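Local coordinates for protein probable translation initiation factor eIF-2B subunit gamma (Schizosaccharomyces pombe, PDB 5B04) that acts as a subunit of eIF2B, the complex that catalyses the exchange of GDP for GTP on the gamma subunit of the translation initiation factor eIF2, at residues V389-I400 / G405-G416; S147-P155 / C320-N328. The protein carries 3 engineered substitutions. All blocks are in the same frame, centred on the assembly; numbering follows the deposited sequence.

Contact 1: residues V389-I400 / G405-G416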
ATOM      1  N   VAL E 389     -50.371  40.427  61.650  1.00117.98           N
ATOM      2  CA  VAL E 389     -49.622  39.281  62.180  1.00112.70           C
ATOM      3  C   VAL E 389     -48.316  39.016  61.416  1.00106.56           C
ATOM      4  O   VAL E 389     -48.218  39.316  60.233  1.00101.58           O
ATOM      5  CB  VAL E 389     -50.525  38.012  62.191  1.00106.10           C
ATOM      6  CG1 VAL E 389     -51.706  38.150  63.139  1.00114.65           C
ATOM      7  CG2 VAL E 389     -50.995  37.681  60.789  1.00106.11           C
ATOM      8  N   VAL E 390     -47.298  38.478  62.079  1.00104.81           N
ATOM      9  CA  VAL E 390     -46.105  38.060  61.348  1.00101.64           C
ATOM     10  C   VAL E 390     -45.905  36.545  61.398  1.00 97.38           C
ATOM     11  O   VAL E 390     -45.977  35.933  62.463  1.00 87.69           O
ATOM     12  CB  VAL E 390     -44.887  38.761  61.976  1.00 98.90           C
ATOM     13  CG1 VAL E 390     -43.595  38.150  61.455  1.00 93.21           C
ATOM     14  CG2 VAL E 390     -44.931  40.253  61.680  1.00109.88           C
ATOM     15  N   VAL E 391     -45.672  35.947  60.231  1.00 90.81           N
ATOM     16  CA  VAL E 391     -45.397  34.515  60.131  1.00 96.90           C
ATOM     17  C   VAL E 391     -44.037  34.279  59.478  1.00 95.56           C
ATOM     18  O   VAL E 391     -43.850  34.574  58.298  1.00 93.89           O
ATOM     19  CB  VAL E 391     -46.483  33.781  59.318  1.00 90.64           C
ATOM     20  CG1 VAL E 391     -46.242  32.282  59.349  1.00 93.43           C
ATOM     21  CG2 VAL E 391     -47.864  34.105  59.855  1.00 81.25           C
ATOM     22  N   SER E 392     -43.091  33.743  60.246  1.00 75.81           N
ATOM     23  CA  SER E 392     -41.731  33.548  59.747  1.00 81.36           C
ATOM     24  C   SER E 392     -41.217  32.125  59.970  1.00 81.88           C
ATOM     25  O   SER E 392     -41.414  31.546  61.040  1.00 79.45           O
ATOM     26  CB  SER E 392     -40.779  34.549  60.404  1.00 89.11           C
ATOM     27  OG  SER E 392     -39.508  34.527  59.778  1.00104.60           O
ATOM     28  N   ASN E 393     -40.549  31.585  58.950  1.00 68.32           N
ATOM     29  CA  ASN E 393     -40.014  30.221  58.966  1.00 65.04           C
ATOM     30  C   ASN E 393     -41.023  29.186  59.446  1.00 80.35           C
ATOM     31  O   ASN E 393     -40.662  28.214  60.108  1.00 71.69           O
ATOM     32  CB  ASN E 393     -38.752  30.146  59.827  1.00 75.66           C
ATOM     33  CG  ASN E 393     -37.488  30.388  59.026  1.00 87.37           C
ATOM     34  OD1 ASN E 393     -37.521  30.449  57.797  1.00 84.98           O
ATOM     35  ND2 ASN E 393     -36.362  30.515  59.719  1.00127.68           N
ATOM     36  N   SER E 394     -42.287  29.395  59.099  1.00 72.40           N
ATOM     37  CA  SER E 394     -43.350  28.532  59.589  1.00 63.03           C
ATOM     38  C   SER E 394     -44.037  27.757  58.475  1.00 74.68           C
ATOM     39  O   SER E 394     -43.871  28.057  57.296  1.00 74.51           O
ATOM     40  CB  SER E 394     -44.382  29.352  60.362  1.00 74.92           C
ATOM     41  OG  SER E 394     -43.827  29.862  61.561  1.00 88.18           O
ATOM     42  N   ILE E 395     -44.790  26.744  58.846  1.00 78.07           N
ATOM     43  CA  ILE E 395     -45.578  26.022  57.887  1.00 77.31           C
ATOM     44  C   ILE E 395     -47.010  25.958  58.350  1.00 77.04           C
ATOM     45  O   ILE E 395     -47.278  25.579  59.468  1.00 71.11           O
ATOM     46  CB  ILE E 395     -45.063  24.606  57.747  1.00 77.47           C
ATOM     47  CG1 ILE E 395     -43.648  24.624  57.224  1.00 75.35           C
ATOM     48  CG2 ILE E 395     -45.920  23.835  56.784  1.00 66.63           C
ATOM     49  CD1 ILE E 395     -42.806  23.554  57.851  1.00 68.86           C
ATOM     50  N   LEU E 396     -47.936  26.303  57.478  1.00 71.40           N
ATOM     51  CA  LEU E 396     -49.330  26.254  57.841  1.00 79.18           C
ATOM     52  C   LEU E 396     -50.108  25.350  56.936  1.00 86.71           C
ATOM     53  O   LEU E 396     -50.104  25.508  55.736  1.00 77.77           O
ATOM     54  CB  LEU E 396     -49.928  27.636  57.772  1.00 86.74           C
ATOM     55  CG  LEU E 396     -49.279  28.685  58.646  1.00 82.67           C
ATOM     56  CD1 LEU E 396     -49.956  30.001  58.371  1.00 71.78           C
ATOM     57  CD2 LEU E 396     -49.454  28.295  60.095  1.00 75.98           C
ATOM     58  N   MET E 397     -50.838  24.439  57.536  1.00 90.40           N
ATOM     59  CA  MET E 397     -51.579  23.450  56.810  1.00 84.54           C
ATOM     60  C   MET E 397     -52.903  24.015  56.372  1.00 94.66           C
ATOM     61  O   MET E 397     -53.083  25.211  56.360  1.00103.32           O
ATOM     62  CB  MET E 397     -51.788  22.242  57.681  1.00 80.71           C
ATOM     63  CG  MET E 397     -50.556  21.886  58.461  1.00 66.07           C
ATOM     64  SD  MET E 397     -50.237  20.147  58.251  1.00 85.56           S
ATOM     65  CE  MET E 397     -49.492  19.742  59.807  1.00 67.68           C
ATOM     66  N   ASP E 398     -53.798  23.155  55.923  1.00 99.56           N
ATOM     67  CA  ASP E 398     -55.072  23.587  55.394  1.00101.36           C
ATOM     68  C   ASP E 398     -55.985  24.215  56.418  1.00104.95           C
ATOM     69  O   ASP E 398     -56.018  23.807  57.565  1.00105.40           O
ATOM     70  CB  ASP E 398     -55.797  22.397  54.799  1.00106.72           C
ATOM     71  CG  ASP E 398     -54.893  21.502  54.047  1.00 84.64           C
ATOM     72  OD1 ASP E 398     -54.377  21.946  53.018  1.00 87.93           O
ATOM     73  OD2 ASP E 398     -54.699  20.359  54.483  1.00 84.98           O
ATOM     74  N   ASN E 399     -56.722  25.222  55.983  1.00113.22           N
ATOM     75  CA  ASN E 399     -57.872  25.731  56.713  1.00122.43           C
ATOM     76  C   ASN E 399     -57.653  26.025  58.183  1.00117.30           C
ATOM     77  O   ASN E 399     -58.355  25.532  59.049  1.00104.16           O
ATOM     78  CB  ASN E 399     -59.143  24.926  56.452  1.00118.79           C
ATOM     79  CG  ASN E 399     -59.044  23.508  56.923  1.00113.47           C
ATOM     80  OD1 ASN E 399     -58.470  23.229  57.963  1.00125.56           O
ATOM     81  ND2 ASN E 399     -59.622  22.601  56.161  1.00 97.35           N
ATOM     82  N   ILE E 400     -56.635  26.816  58.451  1.00117.92           N
ATOM     83  CA  ILE E 400     -56.396  27.326  59.799  1.00117.93           C
ATOM     84  C   ILE E 400     -56.555  28.848  59.851  1.00116.56           C
ATOM     85  O   ILE E 400     -56.128  29.565  58.949  1.00105.68           O
ATOM     86  CB  ILE E 400     -55.002  26.918  60.333  1.00106.73           C
ATOM     87  CG1 ILE E 400     -53.878  27.642  59.591  1.00108.62           C
ATOM     88  CG2 ILE E 400     -54.821  25.415  60.241  1.00110.71           C
ATOM     89  CD1 ILE E 400     -52.507  27.334  60.142  1.00113.19           C
ATOM     90  N   GLY E 405     -52.662  39.932  65.421  1.00112.94           N
ATOM     91  CA  GLY E 405     -51.268  40.299  65.520  1.00104.62           C
ATOM     92  C   GLY E 405     -50.273  39.341  66.129  1.00120.27           C
ATOM     93  O   GLY E 405     -49.251  39.744  66.681  1.00129.54           O
ATOM     94  N   VAL E 406     -50.598  38.055  66.042  1.00124.49           N
ATOM     95  CA  VAL E 406     -49.722  37.012  66.542  1.00113.11           C
ATOM     96  C   VAL E 406     -48.368  37.028  65.858  1.00 92.07           C
ATOM     97  O   VAL E 406     -48.240  37.468  64.713  1.00 84.08           O
ATOM     98  CB  VAL E 406     -50.324  35.609  66.341  1.00107.87           C
ATOM     99  CG1 VAL E 406     -51.629  35.473  67.108  1.00123.33           C
ATOM    100  CG2 VAL E 406     -50.542  35.328  64.863  1.00105.02           C
ATOM    101  N   ARG E 407     -47.352  36.557  66.568  1.00103.72           N
ATOM    102  CA  ARG E 407     -46.041  36.391  65.968  1.00 93.71           C
ATOM    103  C   ARG E 407     -45.673  34.919  65.889  1.00101.09           C
ATOM    104  O   ARG E 407     -45.388  34.281  66.902  1.00 94.36           O
ATOM    105  CB  ARG E 407     -44.986  37.167  66.755  1.00106.58           C
ATOM    106  CG  ARG E 407     -43.592  37.035  66.171  1.00103.37           C
ATOM    107  CD  ARG E 407     -42.640  38.076  66.726  1.00 90.05           C
ATOM    108  NE  ARG E 407     -41.318  37.960  66.118  1.00 92.72           N
ATOM    109  CZ  ARG E 407     -40.989  38.484  64.941  1.00110.72           C
ATOM    110  NH1 ARG E 407     -41.886  39.166  64.243  1.00 89.51           N
ATOM    111  NH2 ARG E 407     -39.762  38.326  64.463  1.00129.19           N
ATOM    112  N   LEU E 408     -45.701  34.379  64.676  1.00 99.89           N
ATOM    113  CA  LEU E 408     -45.313  32.996  64.452  1.00 88.16           C
ATOM    114  C   LEU E 408     -43.855  32.920  64.021  1.00 83.63           C
ATOM    115  O   LEU E 408     -43.505  33.299  62.903  1.00 93.64           O
ATOM    116  CB  LEU E 408     -46.219  32.344  63.407  1.00 91.00           C
ATOM    117  CG  LEU E 408     -47.580  31.892  63.940  1.00 87.82           C
ATOM    118  CD1 LEU E 408     -48.430  31.302  62.827  1.00 83.42           C
ATOM    119  CD2 LEU E 408     -47.397  30.891  65.071  1.00 97.60           C
ATOM    120  N   GLU E 409     -43.009  32.437  64.925  1.00 74.77           N
ATOM    121  CA  GLU E 409     -41.581  32.322  64.661  1.00 84.50           C
ATOM    122  C   GLU E 409     -41.147  30.865  64.567  1.00 88.00           C
ATOM    123  O   GLU E 409     -41.140  30.151  65.570  1.00 86.62           O
ATOM    124  CB  GLU E 409     -40.775  33.026  65.753  1.00 95.65           C
ATOM    125  CG  GLU E 409     -40.720  34.538  65.632  1.00 96.39           C
ATOM    126  CD  GLU E 409     -39.877  35.168  66.724  1.00111.95           C
ATOM    127  OE1 GLU E 409     -38.921  35.900  66.392  1.00114.78           O
ATOM    128  OE2 GLU E 409     -40.172  34.933  67.915  1.00108.60           O
ATOM    129  N   SER E 410     -40.789  30.435  63.359  1.00 78.30           N
ATOM    130  CA  SER E 410     -40.233  29.102  63.131  1.00 73.30           C
ATOM    131  C   SER E 410     -41.122  27.983  63.675  1.00 78.08           C
ATOM    132  O   SER E 410     -40.629  27.022  64.261  1.00 65.15           O
ATOM    133  CB  SER E 410     -38.837  29.004  63.754  1.00 72.77           C
ATOM    134  OG  SER E 410     -38.290  27.708  63.588  1.00 78.40           O
ATOM    135  N   CYS E 411     -42.429  28.111  63.470  1.00 85.13           N
ATOM    136  CA  CYS E 411     -43.382  27.152  64.020  1.00 91.48           C
ATOM    137  C   CYS E 411     -43.953  26.206  62.971  1.00 85.35           C
ATOM    138  O   CYS E 411     -43.857  26.454  61.773  1.00 79.48           O
ATOM    139  CB  CYS E 411     -44.531  27.888  64.713  1.00 94.26           C
ATOM    140  SG  CYS E 411     -44.111  28.587  66.321  1.00106.03           S
ATOM    141  N   ILE E 412     -44.545  25.113  63.435  1.00 84.73           N
ATOM    142  CA  ILE E 412     -45.301  24.225  62.563  1.00 87.98           C
ATOM    143  C   ILE E 412     -46.724  24.110  63.088  1.00 91.17           C
ATOM    144  O   ILE E 412     -46.948  23.626  64.197  1.00100.15           O
ATOM    145  CB  ILE E 412     -44.673  22.823  62.470  1.00 89.97           C
ATOM    146  CG1 ILE E 412     -43.215  22.916  62.017  1.00 80.66           C
ATOM    147  CG2 ILE E 412     -45.474  21.948  61.518  1.00 81.58           C
ATOM    148  CD1 ILE E 412     -42.513  21.578  61.960  1.00 92.13           C
ATOM    149  N   VAL E 413     -47.685  24.519  62.278  1.00 84.93           N
ATOM    150  CA  VAL E 413     -49.065  24.514  62.704  1.00 90.25           C
ATOM    151  C   VAL E 413     -49.902  23.545  61.918  1.00 93.49           C
ATOM    152  O   VAL E 413     -50.027  23.669  60.722  1.00 91.09           O
ATOM    153  CB  VAL E 413     -49.679  25.884  62.478  1.00 94.70           C
ATOM    154  CG1 VAL E 413     -51.099  25.907  62.983  1.00 94.35           C
ATOM    155  CG2 VAL E 413     -48.859  26.944  63.167  1.00 94.40           C
ATOM    156  N   ALA E 414     -50.537  22.626  62.620  1.00 91.78           N
ATOM    157  CA  ALA E 414     -51.334  21.584  62.008  1.00 82.14           C
ATOM    158  C   ALA E 414     -52.625  22.103  61.440  1.00 93.13           C
ATOM    159  O   ALA E 414     -52.987  23.224  61.708  1.00 94.10           O
ATOM    160  CB  ALA E 414     -51.668  20.525  63.027  1.00 91.70           C
ATOM    161  N   SER E 415     -53.290  21.325  60.596  1.00101.77           N
ATOM    162  CA  SER E 415     -54.542  21.790  60.010  1.00 98.52           C
ATOM    163  C   SER E 415     -55.709  21.884  60.962  1.00112.76           C
ATOM    164  O   SER E 415     -55.755  21.177  61.957  1.00 97.91           O
ATOM    165  CB  SER E 415     -54.934  20.950  58.801  1.00 88.17           C
ATOM    166  OG  SER E 415     -56.154  21.421  58.255  1.00121.40           O
ATOM    167  N   GLY E 416     -56.643  22.772  60.650  1.00110.45           N
ATOM    168  CA  GLY E 416     -57.756  23.084  61.520  1.00109.30           C
ATOM    169  C   GLY E 416     -57.481  23.574  62.927  1.00125.89           C
ATOM    170  O   GLY E 416     -58.145  23.171  63.870  1.00122.16           O
TER
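Val390, Val391 and Ser392 pair with Arg407, Leu408 and Glu409 as parallel strands, axes 4.7 Å apart and 4° from alignment, and past a bend Ile395 and Leu396 pair likewise with Ile412 and Val413. Val390 is held at both backbone polar atoms: N donates to Val406 O, and O accepts from Leu408 N. At the bend a side chain joins the backbone in the hydrogen bonding. Ser394 OG, set beside its own backbone N (chi1 -67°), accepts from Cys411 N at 2.9 Å and donates to Ser392 O at 3.0 Å from above the carbonyl plane; Ser410 N binds that carbonyl too. With the hydroxyl gone, as in an alanine here, Cys411 N would probably lose its acceptor and Ser392 O one of its two donors. Leucine and valine suit the inner face, where Leu396 CD2 packs on Val413 CB and reaches Leu408 CD1 at 4.2 Å. On the face of Val390, the extended Arg407 lays NH1 beside Val390 CG1, 3.4 Å away, while its NE forms a salt bridge with Glu409 OE1 at 3.2 Å. Short parallel strands in register, joined at tight corners, form the sides of successive coils in a left-handed beta-helix, the LbH fold.

Contact 2: residues S147-P155 / C320-N328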
ATOM      1  N   SER E 147     -41.852   4.374  51.000  1.00 84.12           N
ATOM      2  CA  SER E 147     -42.620   4.891  52.122  1.00 79.93           C
ATOM      3  C   SER E 147     -43.407   6.105  51.652  1.00 71.85           C
ATOM      4  O   SER E 147     -43.058   6.721  50.646  1.00 71.78           O
ATOM      5  CB  SER E 147     -41.708   5.257  53.292  1.00 76.24           C
ATOM      6  OG  SER E 147     -42.445   5.867  54.338  1.00 80.21           O
ATOM      7  N   CYS E 148     -44.466   6.450  52.376  1.00 73.71           N
ATOM      8  CA  CYS E 148     -45.295   7.588  51.998  1.00 78.66           C
ATOM      9  C   CYS E 148     -44.536   8.901  52.163  1.00 76.63           C
ATOM     10  O   CYS E 148     -44.933   9.927  51.613  1.00 63.03           O
ATOM     11  CB  CYS E 148     -46.582   7.616  52.825  1.00 80.77           C
ATOM     12  SG  CYS E 148     -46.332   7.793  54.605  1.00 85.19           S
ATOM     13  N   ASP E 149     -43.440   8.860  52.914  1.00 74.75           N
ATOM     14  CA  ASP E 149     -42.637  10.051  53.164  1.00 68.46           C
ATOM     15  C   ASP E 149     -41.448  10.172  52.215  1.00 78.38           C
ATOM     16  O   ASP E 149     -40.762  11.187  52.204  1.00 66.81           O
ATOM     17  CB  ASP E 149     -42.149  10.069  54.618  1.00 61.08           C
ATOM     18  CG  ASP E 149     -41.501   8.761  55.039  1.00 76.22           C
ATOM     19  OD1 ASP E 149     -40.735   8.180  54.242  1.00 84.07           O
ATOM     20  OD2 ASP E 149     -41.760   8.313  56.175  1.00 77.91           O
ATOM     21  N   SER E 150     -41.206   9.138  51.417  1.00 83.03           N
ATOM     22  CA  SER E 150     -40.063   9.136  50.509  1.00 63.61           C
ATOM     23  C   SER E 150     -40.131  10.274  49.487  1.00 68.89           C
ATOM     24  O   SER E 150     -40.787  10.154  48.454  1.00 62.81           O
ATOM     25  CB  SER E 150     -39.966   7.792  49.787  1.00 63.79           C
ATOM     26  OG  SER E 150     -39.874   6.724  50.713  1.00 69.46           O
ATOM     27  N   ILE E 151     -39.452  11.380  49.789  1.00 72.12           N
ATOM     28  CA  ILE E 151     -39.360  12.503  48.861  1.00 74.09           C
ATOM     29  C   ILE E 151     -38.110  12.362  48.003  1.00 71.68           C
ATOM     30  O   ILE E 151     -37.000  12.615  48.467  1.00 74.20           O
ATOM     31  CB  ILE E 151     -39.314  13.861  49.590  1.00 66.99           C
ATOM     32  CG1 ILE E 151     -40.320  13.894  50.741  1.00 58.74           C
ATOM     33  CG2 ILE E 151     -39.562  15.000  48.611  1.00 67.96           C
ATOM     34  CD1 ILE E 151     -41.761  13.763  50.300  1.00 77.15           C
ATOM     35  N   VAL E 152     -38.289  11.967  46.748  1.00 81.11           N
ATOM     36  CA  VAL E 152     -37.148  11.606  45.917  1.00 80.50           C
ATOM     37  C   VAL E 152     -37.104  12.341  44.577  1.00 73.56           C
ATOM     38  O   VAL E 152     -38.083  12.374  43.831  1.00 71.22           O
ATOM     39  CB  VAL E 152     -37.130  10.086  45.671  1.00 65.88           C
ATOM     40  CG1 VAL E 152     -36.797   9.369  46.958  1.00 77.72           C
ATOM     41  CG2 VAL E 152     -38.476   9.612  45.156  1.00 68.51           C
ATOM     42  N   GLY E 153     -35.951  12.937  44.289  1.00 69.90           N
ATOM     43  CA  GLY E 153     -35.729  13.622  43.030  1.00 65.71           C
ATOM     44  C   GLY E 153     -34.771  12.830  42.165  1.00 69.95           C
ATOM     45  O   GLY E 153     -34.473  13.210  41.032  1.00 63.53           O
ATOM     46  N   LEU E 154     -34.281  11.725  42.716  1.00 72.39           N
ATOM     47  CA  LEU E 154     -33.417  10.809  41.987  1.00 69.20           C
ATOM     48  C   LEU E 154     -34.169  10.217  40.803  1.00 70.37           C
ATOM     49  O   LEU E 154     -35.206   9.578  40.985  1.00 73.89           O
ATOM     50  CB  LEU E 154     -32.915   9.698  42.913  1.00 53.31           C
ATOM     51  CG  LEU E 154     -31.895   8.698  42.367  1.00 63.50           C
ATOM     52  CD1 LEU E 154     -30.620   9.402  41.934  1.00 71.49           C
ATOM     53  CD2 LEU E 154     -31.593   7.629  43.407  1.00 52.88           C
ATOM     54  N   PRO E 155     -33.656  10.440  39.581  1.00 71.42           N
ATOM     55  CA  PRO E 155     -34.292   9.918  38.368  1.00 74.54           C
ATOM     56  C   PRO E 155     -34.456   8.402  38.433  1.00 75.94           C
ATOM     57  O   PRO E 155     -33.478   7.690  38.657  1.00 83.44           O
ATOM     58  CB  PRO E 155     -33.325  10.331  37.253  1.00 64.37           C
ATOM     59  CG  PRO E 155     -32.032  10.627  37.941  1.00 75.63           C
ATOM     60  CD  PRO E 155     -32.411  11.165  39.282  1.00 70.68           C
ATOM     61  N   CYS E 320     -26.906   8.702  46.195  1.00 73.87           N
ATOM     62  CA  CYS E 320     -27.096   9.839  45.316  1.00 87.69           C
ATOM     63  C   CYS E 320     -26.162  10.999  45.606  1.00 90.43           C
ATOM     64  O   CYS E 320     -25.332  10.932  46.477  1.00 94.77           O
ATOM     65  CB  CYS E 320     -28.516  10.340  45.418  1.00 93.78           C
ATOM     66  SG  CYS E 320     -28.757  11.893  44.528  1.00158.35           S
ATOM     67  N   SER E 321     -26.316  12.073  44.845  1.00 83.72           N
ATOM     68  CA  SER E 321     -25.694  13.327  45.211  1.00101.16           C
ATOM     69  C   SER E 321     -26.698  14.320  45.813  1.00112.31           C
ATOM     70  O   SER E 321     -26.477  14.835  46.894  1.00116.73           O
ATOM     71  CB  SER E 321     -25.002  13.948  43.990  1.00118.95           C
ATOM     72  OG  SER E 321     -24.407  15.215  44.236  1.00115.73           O
ATOM     73  N   ARG E 322     -27.819  14.558  45.139  1.00130.25           N
ATOM     74  CA  ARG E 322     -28.828  15.488  45.655  1.00111.01           C
ATOM     75  C   ARG E 322     -30.266  15.021  45.640  1.00 91.32           C
ATOM     76  O   ARG E 322     -30.619  14.057  44.983  1.00 96.07           O
ATOM     77  CB  ARG E 322     -28.620  16.886  45.072  1.00 87.65           C
ATOM     78  CG  ARG E 322     -27.338  17.564  45.490  1.00 93.74           C
ATOM     79  CD  ARG E 322     -27.261  18.949  44.898  1.00130.35           C
ATOM     80  NE  ARG E 322     -26.011  19.608  45.219  1.00159.41           N
ATOM     81  CZ  ARG E 322     -25.643  20.782  44.730  1.00146.01           C
ATOM     82  NH1 ARG E 322     -26.455  21.436  43.923  1.00142.19           N
ATOM     83  NH2 ARG E 322     -24.489  21.315  45.081  1.00124.17           N
ATOM     84  N   ALA E 323     -31.087  15.786  46.339  1.00 85.76           N
ATOM     85  CA  ALA E 323     -32.532  15.702  46.312  1.00 83.91           C
ATOM     86  C   ALA E 323     -33.314  14.559  46.892  1.00 76.84           C
ATOM     87  O   ALA E 323     -34.524  14.639  46.902  1.00 76.30           O
ATOM     88  CB  ALA E 323     -32.946  15.931  44.873  1.00 78.11           C
ATOM     89  N   ASN E 324     -32.660  13.521  47.397  1.00 76.96           N
ATOM     90  CA  ASN E 324     -33.425  12.424  47.979  1.00 70.38           C
ATOM     91  C   ASN E 324     -33.182  12.013  49.419  1.00 70.06           C
ATOM     92  O   ASN E 324     -32.177  11.441  49.775  1.00 73.32           O
ATOM     93  CB  ASN E 324     -33.531  11.249  46.987  1.00 76.74           C
ATOM     94  CG  ASN E 324     -32.895   9.968  47.469  1.00 67.44           C
ATOM     95  OD1 ASN E 324     -33.205   9.466  48.528  1.00 84.42           O
ATOM     96  ND2 ASN E 324     -32.018   9.430  46.676  1.00 80.10           N
ATOM     97  N   ASN E 325     -34.220  12.216  50.188  1.00 75.56           N
ATOM     98  CA  ASN E 325     -34.400  11.689  51.542  1.00 80.08           C
ATOM     99  C   ASN E 325     -35.871  11.712  51.961  1.00 73.01           C
ATOM    100  O   ASN E 325     -36.755  11.848  51.117  1.00 74.04           O
ATOM    101  CB  ASN E 325     -33.550  12.465  52.552  1.00 91.14           C
ATOM    102  CG  ASN E 325     -32.286  11.716  52.945  1.00113.11           C
ATOM    103  OD1 ASN E 325     -32.256  10.485  52.941  1.00107.68           O
ATOM    104  ND2 ASN E 325     -31.238  12.457  53.283  1.00 99.72           N
ATOM    105  N   LEU E 326     -36.132  11.411  53.224  1.00 78.00           N
ATOM    106  CA  LEU E 326     -37.500  11.255  53.687  1.00 83.07           C
ATOM    107  C   LEU E 326     -37.780  11.958  54.980  1.00 73.19           C
ATOM    108  O   LEU E 326     -36.902  12.089  55.811  1.00 88.98           O
ATOM    109  CB  LEU E 326     -37.885   9.788  53.830  1.00 82.25           C
ATOM    110  CG  LEU E 326     -37.090   8.790  54.656  1.00 79.56           C
ATOM    111  CD1 LEU E 326     -36.309   9.456  55.761  1.00 98.35           C
ATOM    112  CD2 LEU E 326     -37.967   7.681  55.206  1.00 66.40           C
ATOM    113  N   PRO E 327     -39.086  12.446  55.120  1.00 67.53           N
ATOM    114  CA  PRO E 327     -39.368  12.970  56.443  1.00 92.64           C
ATOM    115  C   PRO E 327     -40.152  12.016  57.303  1.00 80.72           C
ATOM    116  O   PRO E 327     -41.348  11.913  57.172  1.00 68.38           O
ATOM    117  CB  PRO E 327     -40.241  14.155  56.139  1.00 91.58           C
ATOM    118  CG  PRO E 327     -41.147  13.658  55.118  1.00 60.77           C
ATOM    119  CD  PRO E 327     -40.369  12.687  54.301  1.00 85.21           C
ATOM    120  N   ASN E 328     -39.463  11.358  58.211  1.00 79.40           N
ATOM    121  CA  ASN E 328     -40.083  10.618  59.277  1.00 78.88           C
ATOM    122  C   ASN E 328     -39.997  11.425  60.551  1.00 88.73           C
ATOM    123  O   ASN E 328     -40.891  11.411  61.364  1.00 92.91           O
ATOM    124  CB  ASN E 328     -39.394   9.277  59.474  1.00 80.77           C
ATOM    125  CG  ASN E 328     -37.926   9.333  59.165  1.00 87.78           C
ATOM    126  OD1 ASN E 328     -37.455  10.319  58.626  1.00 87.01           O
ATOM    127  ND2 ASN E 328     -37.205   8.287  59.483  1.00110.43           N
TER
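Ile151 and Asn325 meet backbone to backbone in a single antiparallel bridge of the hydrogen-bonded type. Asn325 N donates to Ile151 O at 3.3 Å, tilted 20° from the carbonyl plane, and the return bond from Ile151 N to Asn325 O is weak, as is the next one along, from Gly153 N to Ala323 O at 3.4 Å. With such loose pairing, side chains do much of the joining. Ile151 crosses Pro327 at about a right angle, its CG1 3.8 Å from Pro327 CD, apolar branch against apolar ring. Val152 lies alongside Asn324 and touches the aliphatic CB with CG1 at 3.8 Å. Glycine suits position 153, since a side chain there would point into Ala323 CB. Leu154 forks at the far end: with CG anti to the backbone N (chi1 -175°), it brings CD2 to 3.8 Å from Asn324 ND2 and CD1 to 4.1 Å from Cys320 SG.

Both segments are loops leaving strands of the mixed sheet in a nucleotidyl transferase-like domain: one connects strand 142-147 to helix 156-166, the other follows strand 315-319. A type I turn from Ser147 to Ser150 starts the first loop, closed by Ser150 N to Ser147 O at 3.1 Å and braced by Ser147 N donating to Ser150 OG at 3.1 Å. This turn presents Asp149, whose carboxylate lies alongside the Leu326 side chain while OD2 forms a long, weak ion pair with Lys62.

Farther out, Asn325 points away from Ile151 and anchors through OD1 to Ser238 OG, while Asn324 O accepts from Ser175 OG, so strands 230-245 and 170-176 fix the second loop. Trp79 NE1 of helix 74-82 binds Leu154 O, and the same helix brings Tyr75 against Ile151 and the Trp79 side chain against Val152.

How the contacts relate
From the N terminus, the chain first builds the nucleotidyl transferase-like domain, and 147-155 is laid down as the loop between strand 142-147 and helix 156-166. Contact 2 closes when 320-328 returns after a long excursion that supplies further strands of the mixed sheet. The chain then enters helix 332-338 and moves on to the beta-helix, where contact 1 closes a far shorter loop, one coil on the next. The two follow in series, neither nested nor crossing. The centres of contact 1 and contact 2 are 25 Å apart, and the nearest atoms of contact 1 and contact 2 are about 10 Å apart. Helix 332-338 bridges them: it follows 320-328 in sequence and packs against Ile395 and Ile412.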